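PDB 6ESL: bacterial leucyl aminopeptidase from Legionella pneumophila, which probably removes leucine and other N-terminal residues from peptides, as a secreted zinc-dependent aminopeptidase linked to nutrient acquisition during intracellular infection of amoebas. Local coordinates for residues D211-R216 with Y360-S365; Q268-Q273 with A337-E342; Y311-I316 with V322-S327. One frame throughout, in Å; residues are numbered along the deposited sequence.

Contact 1 of 3, residues D211-R216 with Y360-S365; sequences DTLDGR and YIHTSS
Leu-213 packs on His-362 and Ser-364 bonds to Arg-216 where loop 211-216, after strand 203-209, meets loop 360-365 beside the zinc site of this M28-family aminopeptidase. From CB, the Leu-213 side chain runs to CG, set anti to its own carbonyl carbon (chi1 -60°), and from there the CD1 branch reaches CB of His-362 at 3.9 Å. The two side chains cross at about a right angle, and the methyl approaches the imidazole obliquely. The nearest atom of the His-362 side chain is about 3 Å from a bound zinc ion, a position consistent with that of the histidine ligand in M28 relatives; its ND1 is hydrogen-bonded to Asp-65 of the second subunit, and Glu-58 of that subunit packs on Leu-213. Asp-211 ties together ligands of the two zinc ions, bonding through OD1 to His-209 and through OD2 to the backbone N of Glu-257. A type II beta turn from Tyr-360 to Thr-363 presents His-362; Thr-363 OG1 donates to Tyr-360 O at 2.7 Å and accepts from Ser-365 N, an ST turn. At the far end, Ser-364 OG donates to Arg-216 O at 2.7 Å, in the carbonyl plane, with a C=O...donor angle of 149°.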
loop_
_atom_site.group_PDB
_atom_site.type_symbol
_atom_site.label_atom_id
_atom_site.label_comp_id
_atom_site.label_asym_id
_atom_site.label_seq_id
_atom_site.Cartn_x
_atom_site.Cartn_y
_atom_site.Cartn_z
ATOM N N ASP B 211 -5.343 20.060 19.788
ATOM C CA ASP B 211 -6.377 19.935 20.790
ATOM C C ASP B 211 -6.375 18.647 21.602
ATOM O O ASP B 211 -5.672 17.693 21.278
ATOM C CB ASP B 211 -7.786 20.163 20.178
ATOM C CG ASP B 211 -8.197 19.033 19.225
ATOM O OD1 ASP B 211 -7.359 18.668 18.400
ATOM O OD2 ASP B 211 -9.363 18.575 19.322
ATOM N N THR B 212 -7.214 18.666 22.641
ATOM C CA THR B 212 -7.507 17.567 23.528
ATOM C C THR B 212 -8.963 17.537 23.848
ATOM O O THR B 212 -9.781 18.394 23.394
ATOM C CB THR B 212 -6.761 17.736 24.882
ATOM O OG1 THR B 212 -7.345 18.868 25.631
ATOM C CG2 THR B 212 -5.280 17.909 24.667
ATOM N N LEU B 213 -9.342 16.560 24.644
ATOM C CA LEU B 213 -10.686 16.541 25.228
ATOM C C LEU B 213 -10.788 17.636 26.341
ATOM O O LEU B 213 -9.796 18.278 26.718
ATOM C CB LEU B 213 -11.013 15.158 25.806
ATOM C CG LEU B 213 -11.025 13.900 24.979
ATOM C CD1 LEU B 213 -11.782 12.816 25.656
ATOM C CD2 LEU B 213 -11.618 14.321 23.681
ATOM N N ASP B 214 -11.997 17.784 26.857
ATOM C CA ASP B 214 -12.246 18.533 28.059
ATOM C C ASP B 214 -11.801 17.849 29.337
ATOM O O ASP B 214 -11.345 16.711 29.337
ATOM C CB ASP B 214 -13.721 18.912 28.206
ATOM C CG ASP B 214 -14.246 19.710 27.043
ATOM O OD1 ASP B 214 -13.682 20.788 26.770
ATOM O OD2 ASP B 214 -15.206 19.200 26.389
ATOM N N GLY B 215 -11.895 18.593 30.466
ATOM C CA GLY B 215 -11.302 18.091 31.718
ATOM C C GLY B 215 -9.807 18.333 31.747
ATOM O O GLY B 215 -9.234 19.064 30.957
ATOM N N ARG B 216 -9.160 17.669 32.696
ATOM C CA ARG B 216 -7.724 17.784 32.802
ATOM C C ARG B 216 -7.082 16.829 31.820
ATOM O O ARG B 216 -7.007 15.624 32.061
ATOM C CB ARG B 216 -7.244 17.346 34.185
ATOM C CG ARG B 216 -5.740 17.445 34.379
ATOM C CD ARG B 216 -5.255 18.876 34.214
ATOM N NE ARG B 216 -3.809 18.986 34.378
ATOM C CZ ARG B 216 -2.934 18.880 33.384
ATOM N NH1 ARG B 216 -3.357 18.661 32.146
ATOM N NH2 ARG B 216 -1.634 18.993 33.625
ATOM N N TYR B 360 -3.068 5.376 27.708
ATOM C CA TYR B 360 -3.374 6.570 28.462
ATOM C C TYR B 360 -3.990 7.693 27.679
ATOM O O TYR B 360 -4.396 8.664 28.205
ATOM C CB TYR B 360 -2.151 7.059 29.199
ATOM C CG TYR B 360 -1.464 5.974 29.942
ATOM C CD1 TYR B 360 -2.057 5.379 31.018
ATOM C CD2 TYR B 360 -0.233 5.526 29.542
ATOM C CE1 TYR B 360 -1.428 4.382 31.704
ATOM C CE2 TYR B 360 0.409 4.526 30.210
ATOM C CZ TYR B 360 -0.192 3.960 31.295
ATOM O OH TYR B 360 0.433 2.981 31.956
ATOM N N ILE B 361 -4.174 7.474 26.412
ATOM C CA ILE B 361 -4.772 8.435 25.527
ATOM C C ILE B 361 -6.203 8.798 26.004
ATOM O O ILE B 361 -6.921 7.968 26.509
ATOM C CB ILE B 361 -4.791 7.789 24.136
ATOM C CG1 ILE B 361 -5.612 6.525 24.125
ATOM C CG2 ILE B 361 -3.437 7.568 23.518
ATOM C CD1 ILE B 361 -5.776 6.062 22.701
ATOM N N HIS B 362 -6.548 10.064 25.850
ATOM C CA HIS B 362 -7.847 10.628 26.242
ATOM C C HIS B 362 -8.131 10.559 27.734
ATOM O O HIS B 362 -9.236 10.425 28.130
ATOM C CB HIS B 362 -9.050 10.060 25.443
ATOM C CG HIS B 362 -8.921 10.190 23.975
ATOM N ND1 HIS B 362 -9.587 9.376 23.103
ATOM C CD2 HIS B 362 -8.218 11.047 23.222
ATOM C CE1 HIS B 362 -9.298 9.725 21.876
ATOM N NE2 HIS B 362 -8.467 10.737 21.920
ATOM N N THR B 363 -7.091 10.618 28.543
ATOM C CA THR B 363 -7.194 10.600 29.997
ATOM C C THR B 363 -6.203 11.568 30.587
ATOM O O THR B 363 -5.369 12.067 29.903
ATOM C CB THR B 363 -6.881 9.234 30.652
ATOM O OG1 THR B 363 -5.479 8.987 30.659
ATOM C CG2 THR B 363 -7.599 8.090 29.991
ATOM N N SER B 364 -6.371 11.872 31.861
ATOM C CA SER B 364 -5.408 12.713 32.582
ATOM C C SER B 364 -4.090 12.065 32.753
ATOM O O SER B 364 -3.184 12.740 33.100
ATOM C CB SER B 364 -5.936 13.023 34.030
ATOM O OG SER B 364 -7.199 13.614 33.830
ATOM N N SER B 365 -3.961 10.786 32.491
ATOM C CA SER B 365 -2.650 10.140 32.620
ATOM C C SER B 365 -1.837 10.207 31.338
ATOM O O SER B 365 -0.816 9.565 31.267
ATOM C CB SER B 365 -2.864 8.690 32.976
ATOM O OG SER B 365 -3.370 8.580 34.250
#

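Contact 2 of 3, residues Q268-Q273 with A337-E342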
loop_
_atom_site.group_PDB
_atom_site.type_symbol
_atom_site.label_atom_id
_atom_site.label_comp_id
_atom_site.label_asym_id
_atom_site.label_seq_id
_atom_site.Cartn_x
_atom_site.Cartn_y
_atom_site.Cartn_z
ATOM N N GLN B 268 -11.159 22.847 3.125
ATOM C CA GLN B 268 -12.147 23.636 2.448
ATOM C C GLN B 268 -11.573 25.012 2.108
ATOM O O GLN B 268 -11.815 25.513 1.015
ATOM C CB GLN B 268 -13.422 23.793 3.290
ATOM C CG GLN B 268 -14.628 24.228 2.469
ATOM C CD GLN B 268 -15.954 24.247 3.261
ATOM O OE1 GLN B 268 -16.683 25.229 3.267
ATOM N NE2 GLN B 268 -16.273 23.160 3.907
ATOM N N HIS B 269 -10.831 25.607 3.044
ATOM C CA HIS B 269 -10.150 26.856 2.831
ATOM C C HIS B 269 -9.244 26.775 1.590
ATOM O O HIS B 269 -9.302 27.698 0.740
ATOM C CB HIS B 269 -9.342 27.297 4.039
ATOM C CG HIS B 269 -8.693 28.642 3.881
ATOM N ND1 HIS B 269 -7.468 28.802 3.261
ATOM C CD2 HIS B 269 -9.118 29.888 4.209
ATOM C CE1 HIS B 269 -7.157 30.091 3.231
ATOM N NE2 HIS B 269 -8.123 30.758 3.826
ATOM N N PHE B 270 -8.449 25.714 1.504
ATOM C CA PHE B 270 -7.535 25.545 0.393
ATOM C C PHE B 270 -8.274 25.332 -0.934
ATOM O O PHE B 270 -7.807 25.796 -1.975
ATOM C CB PHE B 270 -6.602 24.338 0.598
ATOM C CG PHE B 270 -5.341 24.648 1.413
ATOM C CD1 PHE B 270 -5.415 25.203 2.651
ATOM C CD2 PHE B 270 -4.108 24.281 0.944
ATOM C CE1 PHE B 270 -4.255 25.476 3.403
ATOM C CE2 PHE B 270 -2.944 24.492 1.717
ATOM C CZ PHE B 270 -3.017 25.078 2.944
ATOM N N GLN B 271 -9.394 24.612 -0.914
ATOM C CA GLN B 271 -10.161 24.360 -2.111
ATOM C C GLN B 271 -10.815 25.685 -2.626
ATOM O O GLN B 271 -10.719 25.994 -3.776
ATOM C CB GLN B 271 -11.190 23.319 -1.800
ATOM C CG GLN B 271 -11.942 22.878 -2.980
ATOM C CD GLN B 271 -12.891 21.681 -2.709
ATOM O OE1 GLN B 271 -12.967 21.036 -1.581
ATOM N NE2 GLN B 271 -13.654 21.356 -3.787
ATOM N N GLU B 272 -11.394 26.473 -1.729
ATOM C CA GLU B 272 -12.041 27.716 -2.054
ATOM C C GLU B 272 -11.078 28.813 -2.481
ATOM O O GLU B 272 -11.494 29.695 -3.233
ATOM C CB GLU B 272 -12.814 28.221 -0.859
ATOM C CG GLU B 272 -14.042 27.412 -0.508
ATOM C CD GLU B 272 -14.575 27.760 0.891
ATOM O OE1 GLU B 272 -13.865 28.451 1.708
ATOM O OE2 GLU B 272 -15.703 27.314 1.161
ATOM N N GLN B 273 -9.810 28.682 -2.109
ATOM C CA GLN B 273 -8.774 29.618 -2.524
ATOM C C GLN B 273 -7.891 29.009 -3.629
ATOM O O GLN B 273 -6.870 29.590 -3.997
ATOM C CB GLN B 273 -7.913 30.032 -1.329
ATOM C CG GLN B 273 -8.685 30.728 -0.220
ATOM C CD GLN B 273 -9.352 32.007 -0.688
ATOM O OE1 GLN B 273 -9.207 32.408 -1.842
ATOM N NE2 GLN B 273 -10.087 32.654 0.209
ATOM N N ALA B 337 -7.250 12.141 6.991
ATOM C CA ALA B 337 -8.463 11.675 6.337
ATOM C C ALA B 337 -9.194 12.774 5.607
ATOM O O ALA B 337 -9.853 12.529 4.588
ATOM C CB ALA B 337 -9.395 10.953 7.331
ATOM N N SER B 338 -9.175 13.973 6.199
ATOM C CA SER B 338 -9.730 15.142 5.585
ATOM C C SER B 338 -9.187 15.457 4.194
ATOM O O SER B 338 -9.994 15.796 3.284
ATOM C CB SER B 338 -9.665 16.341 6.538
ATOM O OG SER B 338 -10.302 16.006 7.790
ATOM N N TRP B 339 -7.879 15.270 4.016
ATOM C CA TRP B 339 -7.206 15.428 2.736
ATOM C C TRP B 339 -7.506 14.270 1.793
ATOM O O TRP B 339 -7.891 14.471 0.592
ATOM C CB TRP B 339 -5.707 15.607 2.944
ATOM C CG TRP B 339 -5.319 16.795 3.685
ATOM C CD1 TRP B 339 -4.991 16.853 5.031
ATOM C CD2 TRP B 339 -5.231 18.178 3.209
ATOM N NE1 TRP B 339 -4.712 18.133 5.385
ATOM C CE2 TRP B 339 -4.832 18.967 4.288
ATOM C CE3 TRP B 339 -5.384 18.788 1.982
ATOM C CZ2 TRP B 339 -4.633 20.307 4.174
ATOM C CZ3 TRP B 339 -5.162 20.178 1.878
ATOM C CH2 TRP B 339 -4.794 20.892 2.954
ATOM N N ASN B 340 -7.465 13.084 2.355
ATOM C CA ASN B 340 -7.683 11.866 1.564
ATOM C C ASN B 340 -9.085 11.868 0.906
ATOM O O ASN B 340 -9.269 11.320 -0.232
ATOM C CB ASN B 340 -7.522 10.640 2.409
ATOM C CG ASN B 340 -7.740 9.343 1.639
ATOM O OD1 ASN B 340 -8.716 8.669 1.878
ATOM N ND2 ASN B 340 -6.742 8.932 0.825
ATOM N N GLU B 341 -10.061 12.332 1.658
ATOM C CA GLU B 341 -11.440 12.454 1.120
ATOM C C GLU B 341 -11.536 13.324 -0.087
ATOM O O GLU B 341 -12.433 13.131 -0.837
ATOM C CB GLU B 341 -12.434 13.033 2.125
ATOM C CG GLU B 341 -13.055 11.954 2.983
ATOM C CD GLU B 341 -14.065 12.448 4.047
ATOM O OE1 GLU B 341 -14.228 11.666 5.073
ATOM O OE2 GLU B 341 -14.634 13.602 3.890
ATOM N N GLU B 342 -10.688 14.309 -0.270
ATOM C CA GLU B 342 -10.695 15.161 -1.455
ATOM C C GLU B 342 -9.651 14.694 -2.461
ATOM O O GLU B 342 -9.212 15.491 -3.268
ATOM C CB GLU B 342 -10.427 16.612 -1.065
ATOM C CG GLU B 342 -11.450 17.144 -0.060
ATOM C CD GLU B 342 -12.833 17.280 -0.625
ATOM O OE1 GLU B 342 -12.962 18.008 -1.594
ATOM O OE2 GLU B 342 -13.814 16.703 -0.076
#
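The indole of Trp-339 points its six-membered edge at the face of the Phe-270 ring, a T-shaped pair with centroids 5.5 Å apart and planes at 88°. The tip atom CH2 does the touching: it stands over one face of Phe-270, displaced toward the rim, 4.0 Å from Phe-270 CD2 and 4.1 Å from Phe-270 CG. Phe-270 CD2 in turn lies at the indole edge, in its plane. Phe-270 makes a second edge-to-face pair with Tyr-249, and so belongs to a small aromatic cluster. The CB of Trp-339 does not aim at helix 261-272; a chi1 of -63°, which puts CG beside the backbone N, and the length of the indole carry CH2 across. The indole NE1, the polar atom of this buried ring, is satisfied by the hydroxyl of Tyr-253, a bond that would also limit the rotation of the ring.

The backbones stay well apart, with CA of Gln-271 and CA of Glu-342 the nearest pair at 9.2 Å. The side chains of these two residues extend toward each other on the more exposed side. Gln-271 is stretched out with CG anti to its N, whereas the Glu-342 chain is bent at chi2, and the amide and carboxylate planes are 38° apart.

Val-277, of strand 277-282, packs against both aromatic rings, and Val-267 adds a further touch to Trp-339 from helix 261-272. Helix 261-272 and the short helix 336-340 are thereby joined through their aromatic side chains above the central mixed sheet, the helix-on-sheet packing of the alpha/beta fold of M28 zinc peptidases.

Contact 3 of 3, residues Y311-I316 with V322-S327; sequences YLAKLI and VPVDYS
Ile-316 sets its CG2 methyl against two valines: CG2 of Val-324 at 3.6 Å and CG2 of Val-322 at 3.7 Å, with the isoleucine lying oblique to both. Val-324 uses both of its branches. CG1, anti to the backbone N (chi1 -179°), leans toward CB of Ala-313 at 4.1 Å, while CG2 serves Ile-316 and also approaches the Ala-313 carbonyl O at 3.8 Å. The small side chain of Ala-313 is consistent with the close approach of the backbones, CA of Ala-313 and CA of Val-324 being 6.3 Å apart. Tyr-326 joins from further along the strand: although its CB does not aim at the helix, the long ring brings its hydroxyl OH to 3.9 Å from Ala-313 CB. The packing is mainly apolar; the Ala-313 carbonyl O and the Tyr-326 hydroxyl are polar atoms that approach it.

Outward of this shell, Asp-325 holds the neighbouring backbone. Its OD1 takes the N-H of Tyr-326 at 2.8 Å, on the anti side of the carboxylate and tilted out of its plane. Across the dimer, the same OD1 pairs with Lys-314 of the second subunit and the reciprocal pair forms as well; Tyr-326 also packs on Tyr-326 of that subunit.

Strand 324-327, outermost in the mixed sheet within this chain, runs parallel to strand 297-300, to which it is tied by backbone bonds from Asp-325 and Ser-327. Helix 306-320 connects the two strands in a beta-alpha-beta unit; its segment 311-316 runs nearly antiparallel to strand 324-327, at 152°, while Leu-312 and Leu-315 lean on helix 373-391.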
loop_
_atom_site.group_PDB
_atom_site.type_symbol
_atom_site.label_atom_id
_atom_site.label_comp_id
_atom_site.label_asym_id
_atom_site.label_seq_id
_atom_site.Cartn_x
_atom_site.Cartn_y
_atom_site.Cartn_z
ATOM N N TYR B 311 6.369 5.617 0.135
ATOM C CA TYR B 311 7.471 6.546 0.197
ATOM C C TYR B 311 7.919 6.867 1.674
ATOM O O TYR B 311 9.101 6.897 1.984
ATOM C CB TYR B 311 7.123 7.855 -0.534
ATOM C CG TYR B 311 8.249 8.787 -0.634
ATOM C CD1 TYR B 311 9.410 8.438 -1.325
ATOM C CD2 TYR B 311 8.163 10.078 -0.096
ATOM C CE1 TYR B 311 10.467 9.355 -1.438
ATOM C CE2 TYR B 311 9.202 10.965 -0.153
ATOM C CZ TYR B 311 10.340 10.636 -0.845
ATOM O OH TYR B 311 11.377 11.531 -0.932
ATOM N N LEU B 312 6.951 7.068 2.552
ATOM C CA LEU B 312 7.311 7.198 3.967
ATOM C C LEU B 312 8.101 5.996 4.478
ATOM O O LEU B 312 9.010 6.152 5.192
ATOM C CB LEU B 312 6.070 7.345 4.887
ATOM C CG LEU B 312 5.279 8.593 4.887
ATOM C CD1 LEU B 312 4.374 8.479 6.144
ATOM C CD2 LEU B 312 6.077 9.853 4.923
ATOM N N ALA B 313 7.694 4.794 4.124
ATOM C CA ALA B 313 8.436 3.591 4.540
ATOM C C ALA B 313 9.887 3.687 4.108
ATOM O O ALA B 313 10.781 3.436 4.904
ATOM C CB ALA B 313 7.742 2.316 4.001
ATOM N N LYS B 314 10.126 4.107 2.879
ATOM C CA LYS B 314 11.489 4.307 2.367
ATOM C C LYS B 314 12.259 5.406 3.069
ATOM O O LYS B 314 13.414 5.233 3.402
ATOM C CB LYS B 314 11.450 4.641 0.874
ATOM C CG LYS B 314 11.288 3.392 0.026
ATOM C CD LYS B 314 10.865 3.717 -1.401
ATOM C CE LYS B 314 12.079 4.102 -2.261
ATOM N NZ LYS B 314 11.462 4.522 -3.554
ATOM N N LEU B 315 11.583 6.532 3.334
ATOM C CA LEU B 315 12.198 7.610 4.070
ATOM C C LEU B 315 12.573 7.134 5.435
ATOM O O LEU B 315 13.654 7.501 5.915
ATOM C CB LEU B 315 11.295 8.848 4.210
ATOM C CG LEU B 315 10.964 9.653 2.970
ATOM C CD1 LEU B 315 9.911 10.683 3.307
ATOM C CD2 LEU B 315 12.248 10.324 2.411
ATOM N N ILE B 316 11.695 6.344 6.089
ATOM C CA ILE B 316 12.019 5.839 7.424
ATOM C C ILE B 316 13.297 4.967 7.327
ATOM O O ILE B 316 14.257 5.140 8.081
ATOM C CB ILE B 316 10.851 5.056 8.073
ATOM C CG1 ILE B 316 9.693 6.010 8.433
ATOM C CG2 ILE B 316 11.323 4.370 9.308
ATOM C CD1 ILE B 316 8.318 5.370 8.572
ATOM N N VAL B 322 15.234 2.711 11.433
ATOM C CA VAL B 322 14.496 1.855 12.324
ATOM C C VAL B 322 13.541 0.981 11.479
ATOM O O VAL B 322 13.285 1.276 10.310
ATOM C CB VAL B 322 13.732 2.690 13.354
ATOM C CG1 VAL B 322 14.732 3.497 14.227
ATOM C CG2 VAL B 322 12.675 3.553 12.688
ATOM N N PRO B 323 13.024 -0.124 12.054
ATOM C CA PRO B 323 12.047 -0.926 11.303
ATOM C C PRO B 323 10.719 -0.120 11.029
ATOM O O PRO B 323 10.372 0.848 11.718
ATOM C CB PRO B 323 11.798 -2.129 12.229
ATOM C CG PRO B 323 13.049 -2.195 13.173
ATOM C CD PRO B 323 13.338 -0.704 13.378
ATOM N N VAL B 324 9.991 -0.565 10.012
ATOM C CA VAL B 324 8.699 -0.079 9.634
ATOM C C VAL B 324 7.718 -1.222 9.727
ATOM O O VAL B 324 8.054 -2.339 9.395
ATOM C CB VAL B 324 8.665 0.337 8.181
ATOM C CG1 VAL B 324 7.286 0.888 7.795
ATOM C CG2 VAL B 324 9.697 1.427 7.942
ATOM N N ASP B 325 6.534 -0.972 10.189
ATOM C CA ASP B 325 5.492 -1.991 10.150
ATOM C C ASP B 325 4.189 -1.177 9.837
ATOM O O ASP B 325 4.211 0.058 9.727
ATOM C CB ASP B 325 5.440 -2.751 11.447
ATOM C CG ASP B 325 4.797 -4.158 11.310
ATOM O OD1 ASP B 325 4.143 -4.421 10.283
ATOM O OD2 ASP B 325 4.957 -4.975 12.228
ATOM N N TYR B 326 3.120 -1.903 9.613
ATOM C CA TYR B 326 1.859 -1.414 8.998
ATOM C C TYR B 326 0.647 -1.743 9.853
ATOM O O TYR B 326 0.554 -2.798 10.533
ATOM C CB TYR B 326 1.662 -2.065 7.605
ATOM C CG TYR B 326 2.848 -1.862 6.707
ATOM C CD1 TYR B 326 3.055 -0.691 5.992
ATOM C CD2 TYR B 326 3.865 -2.813 6.695
ATOM C CE1 TYR B 326 4.233 -0.496 5.242
ATOM C CE2 TYR B 326 5.033 -2.611 5.972
ATOM C CZ TYR B 326 5.200 -1.474 5.227
ATOM O OH TYR B 326 6.392 -1.330 4.465
ATOM N N SER B 327 -0.281 -0.781 9.893
ATOM C CA SER B 327 -1.525 -0.894 10.667
ATOM C C SER B 327 -2.640 0.045 10.169
ATOM O O SER B 327 -2.372 0.998 9.439
ATOM C CB SER B 327 -1.255 -0.643 12.152
ATOM O OG SER B 327 -2.445 -0.747 12.913
#

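Contacts 2 and 3 both fall inside the loop of chain closed by contact 1, and all the segments belong to the M28 peptidase part of the chain. The three do not touch one another: the centre of contact 1 is about 28 Å from the centre of contact 2 and equally far from that of contact 3, while the centres of contacts 2 and 3 are about 26 Å apart. Contact 1 is the one at the metal site. Contact 2 is farther off, with the Trp-339 side chain about 14 Å from a bound zinc ion, and contact 3 lies across the chain's centre from contact 2, at the outermost strand of the mixed sheet within this chain. Each also reaches the second subunit.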